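Local atomic coordinates of CurH (Lyngbya majuscula, PDB entry 3KG7), a protein that probably catalyses the removal of water from a beta-hydroxyacyl intermediate during polyketide chain extension, as the dehydratase domain of a module in curacin biosynthesis. Residues V43-V48 with A286-L292; I71-L77 with Q117-M122; V224-R230 with F281-P287. All coordinates share one frame; numbering follows the deposited sequence.

Contacts 2 and 3 lie on either side of the junction between the two hotdogs, and contact 1 sits at the ends of their strands. Strands 66-73 and 225-236 pair edge to edge at this junction, with F73 N 3.1 Å from W229 O. The centre of contact 1 is about 11 Å from that of contact 3, with which it shares A286 and P287, and its Y44 OH lies 2.7 Å from F225 N, a probable hydrogen bond. F291 and V48 also pack on P76 of contact 2. V48 O accepts a hydrogen bond from ND1 of H41, which probably opens the HxxxGxxxxP motif and, as in related dehydratases, is probably catalytic.

Contact 1 (V43-V48 with A286-L292); sequences VYDTPV and APSQLFL
The ring of Y44 lies against S288 at the start of the short helix 288-291, docking a beta-hairpin with a two-residue turn onto the C-terminal end of the double hotdog. The hairpin is closed by paired backbone bonds between V43 and T46, with Y44 and D45 in the turn, both in left-handed conformation. Its sequence is consistent with part of the HxxxGxxxxP motif of polyketide dehydratases, D45 occupying the glycine position. The first torsion of Y44 sets CG beside its backbone N (chi1 -56°) and carries the ring across the helix start. There S288 CB sits 3.6 Å from the ring centroid, almost exactly on the ring normal, in a CH-pi contact. At the far end of the ring, Y44 OH donates to A286 O (3.0 Å) and accepts from F225 N, tying the turn to both of these backbones. F291 CD2 approaches the Y44 ring near its plane, while the far part of the F291 ring meets two valines: CE2 lies 4.2 Å from V43 CG1 and CZ equally far from V48 CG1. Just beyond the helix, L292 and T46 run alongside each other, pointing opposite ways. L292 CD2 lies near CB and CG2 of T46, and its CD1 reaches back to Y44 CB. T46 OG1, 3.6 Å from L292 CD1, donates to Y44 O from well above that carbonyl plane.

Contact 2 (I71-L77 with Q117-M122); sequences INFQQPL and QQHASM
H119 ND1 donates to Q75 O over 2.6 Å, reaching from a strand of the first hotdog to the chain that leaves its neighbour. The acceptor lies close to the imidazole plane, whereas the donor sits 42° out of the plane of the Q75 carbonyl. NE2 of the same ring is bonded to S107 OG on strand 101-109, so bonds at both nitrogens restrict its rotation. Backbone bonds continue the link along antiparallel strands 71-73 and 117-122. N72 and S121 form a hydrogen-bonded pair, N72 N to S121 O at 2.9 Å and S121 N to N72 O at 3.0 Å, and F73 and A120 make the adjoining non-hydrogen-bonded pair. Q74 N then donates to H119 O, meeting it from above the carbonyl plane. On the opposite edge of strand 117-122, H119 and A120 both face V105 in a classic beta bulge.

Around the bonds the packing is mixed. L77 CB lies over the centre of the imidazole, 3.8 Å from its centroid, in a CH-pi contact. CG of H119 is set beside its backbone N (chi1 -56°), which leads the ring along the 75-77 segment. At the other end I71 CG1 packs on CB of selenomethionine M122 at 3.6 Å. At the Q117 end the glutamines meet: the Q75 side chain lies roughly perpendicular to that of Q117, and Q118 NE2 turns back to A120 O at 3.1 Å. Helix 52-62 covers the A120 side through Y54. If the H119 ring is neutral, NE2 would probably accept from S107, and the buried imidazole would then bridge the 75-77 segment and strand 101-109 from strand 117-124.

Contact 3 (V224-R230 with F281-P287); sequences VFWAPWR and FTVKRAP
W229 and R230 both face T282 in a classic beta bulge that shifts the register by one residue between two antiparallel strands of the second hotdog. T282 uses both its backbone N-H and its C=O at the bulge: W229 N donates to T282 O (2.7 Å) and T282 N to R230 O (2.8 Å). Beyond it A227 and K284 exchange two backbone bonds, with P228 and V283 filling the non-hydrogen-bonded site between. The N-to-C directions of the short strand segments are 135° apart, well short of exactly antiparallel.

Two long side chains lie over the faces of tryptophans. R285 bends at chi2 and chi3, which lays its aliphatic part on the W226 indole; CD is 3.7 Å from the centroid of the six-membered ring in a CH-pi contact. Its guanidinium, turned 78° to the indole, has V224 packed over one face, and NH1 makes a weak hydrogen bond to S219. V283 CG2 also meets W226, 3.6 Å from CE3. K284 belongs with A227 on the other face of the sheet, and its ammonium NZ stands above the five-membered ring of W229 at 4.7 Å from the centroid, a cation-pi contact.

Strand 225-236 also borders strand 66-73, where P228 packs on F73, so this pair of strands adjoins the seam between the hotdogs. On the A227 face the methyl CB of A286 packs on A227 CB at 3.8 Å, and further along P228 CG meets F281 CZ at 3.9 Å.

Contact 1 (V43-V48 with A286-L292)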
# COMPACT_ATOMS: atom_id res chain seq x y z
N VAL C 43 2.28 -23.93 19.99
CA VAL C 43 3.62 -24.50 20.14
C VAL C 43 4.28 -23.89 21.39
O VAL C 43 4.31 -22.66 21.54
CB VAL C 43 4.51 -24.30 18.89
CG1 VAL C 43 5.79 -25.09 19.02
CG2 VAL C 43 3.77 -24.73 17.64
N TYR C 44 4.81 -24.74 22.26
CA TYR C 44 5.32 -24.31 23.57
C TYR C 44 4.30 -23.43 24.28
O TYR C 44 4.64 -22.37 24.83
CB TYR C 44 6.67 -23.59 23.43
CG TYR C 44 7.72 -24.42 22.73
CD1 TYR C 44 8.33 -25.50 23.38
CD2 TYR C 44 8.10 -24.13 21.42
CE1 TYR C 44 9.28 -26.27 22.74
CE2 TYR C 44 9.06 -24.89 20.77
CZ TYR C 44 9.65 -25.96 21.44
OH TYR C 44 10.60 -26.73 20.80
N ASP C 45 3.05 -23.87 24.23
CA ASP C 45 1.90 -23.15 24.80
C ASP C 45 1.83 -21.69 24.35
O ASP C 45 1.36 -20.82 25.10
CB ASP C 45 1.87 -23.28 26.32
CG ASP C 45 0.46 -23.36 26.87
OD1 ASP C 45 -0.33 -22.40 26.70
OD2 ASP C 45 0.13 -24.39 27.49
N THR C 46 2.30 -21.42 23.14
CA THR C 46 2.24 -20.08 22.55
C THR C 46 1.49 -20.14 21.22
O THR C 46 1.82 -20.96 20.35
CB THR C 46 3.65 -19.47 22.35
OG1 THR C 46 4.40 -19.58 23.56
CG2 THR C 46 3.56 -18.01 21.95
N PRO C 47 0.46 -19.30 21.06
CA PRO C 47 -0.23 -19.24 19.77
C PRO C 47 0.76 -18.83 18.68
O PRO C 47 1.38 -17.76 18.77
CB PRO C 47 -1.30 -18.16 19.98
CG PRO C 47 -1.49 -18.09 21.47
CD PRO C 47 -0.13 -18.36 22.04
N VAL C 48 0.91 -19.70 17.69
CA VAL C 48 1.82 -19.48 16.57
C VAL C 48 1.13 -19.81 15.26
O VAL C 48 0.37 -20.77 15.20
CB VAL C 48 3.07 -20.39 16.68
CG1 VAL C 48 3.95 -20.26 15.44
CG2 VAL C 48 3.88 -20.07 17.95
N ALA C 286 13.63 -27.08 16.15
CA ALA C 286 13.65 -25.70 16.61
C ALA C 286 13.33 -25.61 18.10
O ALA C 286 12.16 -25.63 18.49
CB ALA C 286 12.69 -24.83 15.79
N PRO C 287 14.37 -25.55 18.95
CA PRO C 287 14.17 -25.38 20.39
C PRO C 287 13.56 -24.02 20.71
O PRO C 287 13.77 -23.06 19.97
CB PRO C 287 15.59 -25.50 20.97
CG PRO C 287 16.50 -25.18 19.83
CD PRO C 287 15.80 -25.64 18.59
N SER C 288 12.81 -23.96 21.81
CA SER C 288 12.02 -22.78 22.16
C SER C 288 12.80 -21.47 22.30
O SER C 288 12.29 -20.41 21.96
CB SER C 288 11.20 -23.04 23.42
OG SER C 288 10.14 -22.10 23.52
N GLN C 289 14.04 -21.55 22.79
CA GLN C 289 14.93 -20.39 22.90
C GLN C 289 15.21 -19.73 21.55
O GLN C 289 15.22 -18.51 21.45
CB GLN C 289 16.26 -20.76 23.56
CG GLN C 289 16.15 -21.49 24.90
CD GLN C 289 16.13 -23.00 24.75
OE1 GLN C 289 15.59 -23.54 23.78
NE2 GLN C 289 16.73 -23.69 25.71
N LEU C 290 15.44 -20.56 20.53
CA LEU C 290 15.66 -20.07 19.17
C LEU C 290 14.35 -19.73 18.45
O LEU C 290 14.25 -18.70 17.79
CB LEU C 290 16.46 -21.09 18.35
CG LEU C 290 17.99 -21.01 18.35
CD1 LEU C 290 18.60 -22.36 17.99
CD2 LEU C 290 18.49 -19.92 17.39
N PHE C 291 13.35 -20.61 18.60
CA PHE C 291 12.07 -20.51 17.90
C PHE C 291 11.22 -19.33 18.33
O PHE C 291 10.68 -18.61 17.48
CB PHE C 291 11.28 -21.82 18.07
CG PHE C 291 10.05 -21.91 17.21
CD1 PHE C 291 10.15 -22.15 15.84
CD2 PHE C 291 8.78 -21.79 17.77
CE1 PHE C 291 9.02 -22.24 15.04
CE2 PHE C 291 7.64 -21.89 16.97
CZ PHE C 291 7.76 -22.12 15.61
N LEU C 292 11.10 -19.12 19.65
CA LEU C 292 10.26 -18.05 20.22
C LEU C 292 10.98 -16.69 20.34
O LEU C 292 10.47 -15.77 20.98
CB LEU C 292 9.61 -18.48 21.54
CG LEU C 292 8.44 -19.46 21.46
CD1 LEU C 292 7.91 -19.81 22.84
CD2 LEU C 292 7.29 -18.95 20.58

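Contact 2 (I71-L77 with Q117-M122)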
# COMPACT_ATOMS: atom_id res chain seq x y z
N ILE C 71 9.34 -22.12 -1.38
CA ILE C 71 8.73 -21.56 -0.19
C ILE C 71 9.69 -21.70 0.97
O ILE C 71 10.21 -22.79 1.22
CB ILE C 71 7.39 -22.27 0.16
CG1 ILE C 71 6.41 -22.19 -1.03
CG2 ILE C 71 6.77 -21.65 1.42
CD1 ILE C 71 5.35 -23.28 -1.03
N ASN C 72 9.95 -20.59 1.66
CA ASN C 72 10.76 -20.61 2.88
C ASN C 72 10.07 -19.92 4.05
O ASN C 72 9.40 -18.89 3.89
CB ASN C 72 12.12 -19.96 2.67
CG ASN C 72 12.82 -20.46 1.43
OD1 ASN C 72 12.41 -20.16 0.30
ND2 ASN C 72 13.90 -21.22 1.62
N PHE C 73 10.23 -20.50 5.23
CA PHE C 73 9.75 -19.88 6.45
C PHE C 73 10.93 -19.44 7.29
O PHE C 73 11.85 -20.22 7.55
CB PHE C 73 8.85 -20.82 7.25
CG PHE C 73 7.90 -21.60 6.41
CD1 PHE C 73 6.90 -20.95 5.68
CD2 PHE C 73 7.99 -22.99 6.33
CE1 PHE C 73 6.03 -21.68 4.88
CE2 PHE C 73 7.11 -23.73 5.54
CZ PHE C 73 6.12 -23.07 4.81
N GLN C 74 10.90 -18.18 7.68
CA GLN C 74 11.92 -17.60 8.54
C GLN C 74 11.40 -17.67 9.99
O GLN C 74 10.99 -18.74 10.46
CB GLN C 74 12.24 -16.17 8.09
CG GLN C 74 12.85 -16.06 6.69
CD GLN C 74 11.83 -16.29 5.56
OE1 GLN C 74 10.85 -15.56 5.43
NE2 GLN C 74 12.08 -17.30 4.73
N GLN C 75 11.42 -16.55 10.70
CA GLN C 75 10.90 -16.55 12.07
C GLN C 75 9.37 -16.64 12.09
O GLN C 75 8.70 -16.09 11.21
CB GLN C 75 11.43 -15.38 12.91
CG GLN C 75 11.76 -14.12 12.14
CD GLN C 75 12.73 -13.22 12.90
OE1 GLN C 75 13.10 -13.49 14.06
NE2 GLN C 75 13.16 -12.13 12.26
N PRO C 76 8.82 -17.38 13.06
CA PRO C 76 7.37 -17.49 13.22
C PRO C 76 6.69 -16.20 13.67
O PRO C 76 7.30 -15.39 14.37
CB PRO C 76 7.21 -18.56 14.31
CG PRO C 76 8.50 -18.58 15.03
CD PRO C 76 9.55 -18.21 14.04
N LEU C 77 5.44 -16.01 13.24
CA LEU C 77 4.57 -14.98 13.80
C LEU C 77 3.87 -15.60 15.00
O LEU C 77 3.02 -16.47 14.84
CB LEU C 77 3.56 -14.51 12.75
CG LEU C 77 2.89 -13.14 12.91
CD1 LEU C 77 2.30 -12.69 11.59
CD2 LEU C 77 1.81 -13.14 13.98
N GLN C 117 9.73 -7.98 10.84
CA GLN C 117 10.25 -9.34 10.86
C GLN C 117 9.64 -10.08 9.69
O GLN C 117 8.44 -10.00 9.47
CB GLN C 117 9.85 -10.03 12.16
CG GLN C 117 10.33 -9.35 13.44
CD GLN C 117 9.97 -10.14 14.70
OE1 GLN C 117 10.03 -11.38 14.73
NE2 GLN C 117 9.62 -9.43 15.76
N GLN C 118 10.45 -10.82 8.95
CA GLN C 118 9.94 -11.61 7.84
C GLN C 118 9.56 -13.01 8.31
O GLN C 118 10.27 -13.62 9.11
CB GLN C 118 10.94 -11.65 6.69
CG GLN C 118 10.29 -11.90 5.32
CD GLN C 118 11.29 -12.16 4.21
OE1 GLN C 118 12.40 -11.61 4.21
NE2 GLN C 118 10.91 -13.01 3.25
N HIS C 119 8.45 -13.52 7.80
CA HIS C 119 7.98 -14.84 8.19
C HIS C 119 8.02 -15.84 7.03
O HIS C 119 8.20 -17.04 7.25
CB HIS C 119 6.58 -14.73 8.79
CG HIS C 119 6.52 -13.78 9.94
ND1 HIS C 119 7.11 -14.04 11.16
CD2 HIS C 119 5.94 -12.56 10.06
CE1 HIS C 119 6.90 -13.02 11.98
NE2 HIS C 119 6.19 -12.11 11.33
N ALA C 120 7.87 -15.33 5.81
CA ALA C 120 7.81 -16.19 4.64
C ALA C 120 8.23 -15.52 3.33
O ALA C 120 8.09 -14.31 3.16
CB ALA C 120 6.41 -16.79 4.50
N SER C 121 8.75 -16.34 2.41
CA SER C 121 8.99 -15.93 1.03
C SER C 121 8.63 -17.09 0.12
O SER C 121 8.76 -18.25 0.51
CB SER C 121 10.45 -15.55 0.82
OG SER C 121 11.30 -16.61 1.22
N MSE C 122 8.18 -16.77 -1.09
CA MSE C 122 7.90 -17.79 -2.11
C MSE C 122 7.67 -17.15 -3.47
O MSE C 122 7.57 -15.93 -3.59
CB MSE C 122 6.70 -18.65 -1.72
CG MSE C 122 5.37 -17.91 -1.75
SE MSE C 122 4.16 -18.50 -0.34
CE MSE C 122 5.17 -17.85 1.20

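Contact 3 (V224-R230 with F281-P287)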
# COMPACT_ATOMS: atom_id res chain seq x y z
N VAL C 224 11.46 -30.91 22.10
CA VAL C 224 11.83 -29.97 21.04
C VAL C 224 10.91 -30.12 19.83
O VAL C 224 10.63 -31.23 19.39
CB VAL C 224 13.32 -30.18 20.62
CG1 VAL C 224 13.65 -29.45 19.31
CG2 VAL C 224 14.26 -29.73 21.75
N PHE C 225 10.46 -28.98 19.31
CA PHE C 225 9.51 -28.91 18.19
C PHE C 225 10.18 -29.10 16.82
O PHE C 225 11.33 -28.72 16.62
CB PHE C 225 8.78 -27.56 18.22
CG PHE C 225 7.73 -27.38 17.16
CD1 PHE C 225 6.64 -28.25 17.07
CD2 PHE C 225 7.80 -26.30 16.28
CE1 PHE C 225 5.66 -28.06 16.08
CE2 PHE C 225 6.83 -26.10 15.30
CZ PHE C 225 5.75 -26.98 15.20
N TRP C 226 9.44 -29.71 15.90
CA TRP C 226 9.83 -29.82 14.49
C TRP C 226 9.13 -28.72 13.68
O TRP C 226 7.97 -28.88 13.30
CB TRP C 226 9.44 -31.18 13.91
CG TRP C 226 10.33 -32.35 14.25
CD1 TRP C 226 10.08 -33.33 15.16
CD2 TRP C 226 11.60 -32.68 13.65
NE1 TRP C 226 11.11 -34.25 15.18
CE2 TRP C 226 12.06 -33.87 14.27
CE3 TRP C 226 12.39 -32.07 12.67
CZ2 TRP C 226 13.28 -34.47 13.92
CZ3 TRP C 226 13.61 -32.68 12.32
CH2 TRP C 226 14.04 -33.86 12.95
N ALA C 227 9.85 -27.63 13.41
CA ALA C 227 9.29 -26.48 12.68
C ALA C 227 9.43 -26.60 11.17
O ALA C 227 10.53 -26.89 10.67
CB ALA C 227 9.94 -25.19 13.14
N PRO C 228 8.32 -26.40 10.43
CA PRO C 228 8.40 -26.28 8.97
C PRO C 228 9.45 -25.25 8.57
O PRO C 228 9.50 -24.16 9.13
CB PRO C 228 6.99 -25.81 8.59
CG PRO C 228 6.12 -26.37 9.66
CD PRO C 228 6.93 -26.31 10.92
N TRP C 229 10.28 -25.61 7.60
CA TRP C 229 11.43 -24.78 7.23
C TRP C 229 11.42 -24.35 5.76
O TRP C 229 11.76 -23.21 5.44
CB TRP C 229 12.73 -25.50 7.59
CG TRP C 229 13.97 -24.74 7.21
CD1 TRP C 229 14.24 -23.43 7.49
CD2 TRP C 229 15.10 -25.25 6.51
NE1 TRP C 229 15.48 -23.09 6.99
CE2 TRP C 229 16.03 -24.19 6.38
CE3 TRP C 229 15.43 -26.50 5.96
CZ2 TRP C 229 17.26 -24.34 5.73
CZ3 TRP C 229 16.65 -26.65 5.31
CH2 TRP C 229 17.55 -25.57 5.21
N ARG C 230 11.06 -25.28 4.88
CA ARG C 230 10.87 -24.96 3.47
C ARG C 230 10.00 -26.00 2.77
O ARG C 230 9.88 -27.15 3.23
CB ARG C 230 12.21 -24.76 2.74
CG ARG C 230 13.00 -26.02 2.45
CD ARG C 230 14.25 -25.70 1.62
NE ARG C 230 15.27 -26.74 1.76
CZ ARG C 230 16.51 -26.67 1.26
NH1 ARG C 230 16.92 -25.61 0.57
NH2 ARG C 230 17.34 -27.68 1.47
N PHE C 281 8.09 -31.00 1.62
CA PHE C 281 7.71 -30.40 2.90
C PHE C 281 8.75 -30.73 3.96
O PHE C 281 8.83 -31.86 4.44
CB PHE C 281 6.32 -30.88 3.35
CG PHE C 281 5.83 -30.23 4.62
CD1 PHE C 281 5.84 -30.92 5.83
CD2 PHE C 281 5.36 -28.91 4.62
CE1 PHE C 281 5.39 -30.32 7.02
CE2 PHE C 281 4.90 -28.30 5.80
CZ PHE C 281 4.92 -29.01 7.00
N THR C 282 9.56 -29.73 4.32
CA THR C 282 10.70 -29.95 5.19
C THR C 282 10.51 -29.34 6.58
O THR C 282 10.16 -28.16 6.72
CB THR C 282 12.00 -29.41 4.55
OG1 THR C 282 12.09 -29.87 3.19
CG2 THR C 282 13.22 -29.89 5.32
N VAL C 283 10.71 -30.17 7.61
CA VAL C 283 10.71 -29.69 8.99
C VAL C 283 12.13 -29.72 9.55
O VAL C 283 12.95 -30.53 9.13
CB VAL C 283 9.74 -30.50 9.89
CG1 VAL C 283 8.29 -30.25 9.48
CG2 VAL C 283 10.07 -32.00 9.86
N LYS C 284 12.42 -28.81 10.47
CA LYS C 284 13.72 -28.79 11.14
C LYS C 284 13.53 -28.56 12.64
O LYS C 284 12.61 -27.85 13.06
CB LYS C 284 14.63 -27.72 10.53
CG LYS C 284 16.09 -27.81 10.96
CD LYS C 284 16.93 -26.67 10.38
CE LYS C 284 16.72 -25.37 11.13
NZ LYS C 284 17.66 -24.31 10.69
N ARG C 285 14.41 -29.17 13.43
CA ARG C 285 14.38 -29.01 14.89
C ARG C 285 14.53 -27.54 15.29
O ARG C 285 15.42 -26.83 14.80
CB ARG C 285 15.49 -29.85 15.53
CG ARG C 285 15.39 -31.34 15.27
CD ARG C 285 14.55 -32.07 16.32
NE ARG C 285 15.20 -32.13 17.63
CZ ARG C 285 14.99 -33.07 18.55
NH1 ARG C 285 14.15 -34.07 18.32
NH2 ARG C 285 15.63 -33.02 19.71
N ALA C 286 13.63 -27.08 16.15
CA ALA C 286 13.65 -25.70 16.61
C ALA C 286 13.33 -25.61 18.10
O ALA C 286 12.16 -25.63 18.49
CB ALA C 286 12.69 -24.83 15.79
N PRO C 287 14.37 -25.55 18.95
CA PRO C 287 14.17 -25.38 20.39
C PRO C 287 13.56 -24.02 20.71
O PRO C 287 13.77 -23.06 19.97
CB PRO C 287 15.59 -25.50 20.97
CG PRO C 287 16.50 -25.18 19.83
CD PRO C 287 15.80 -25.64 18.59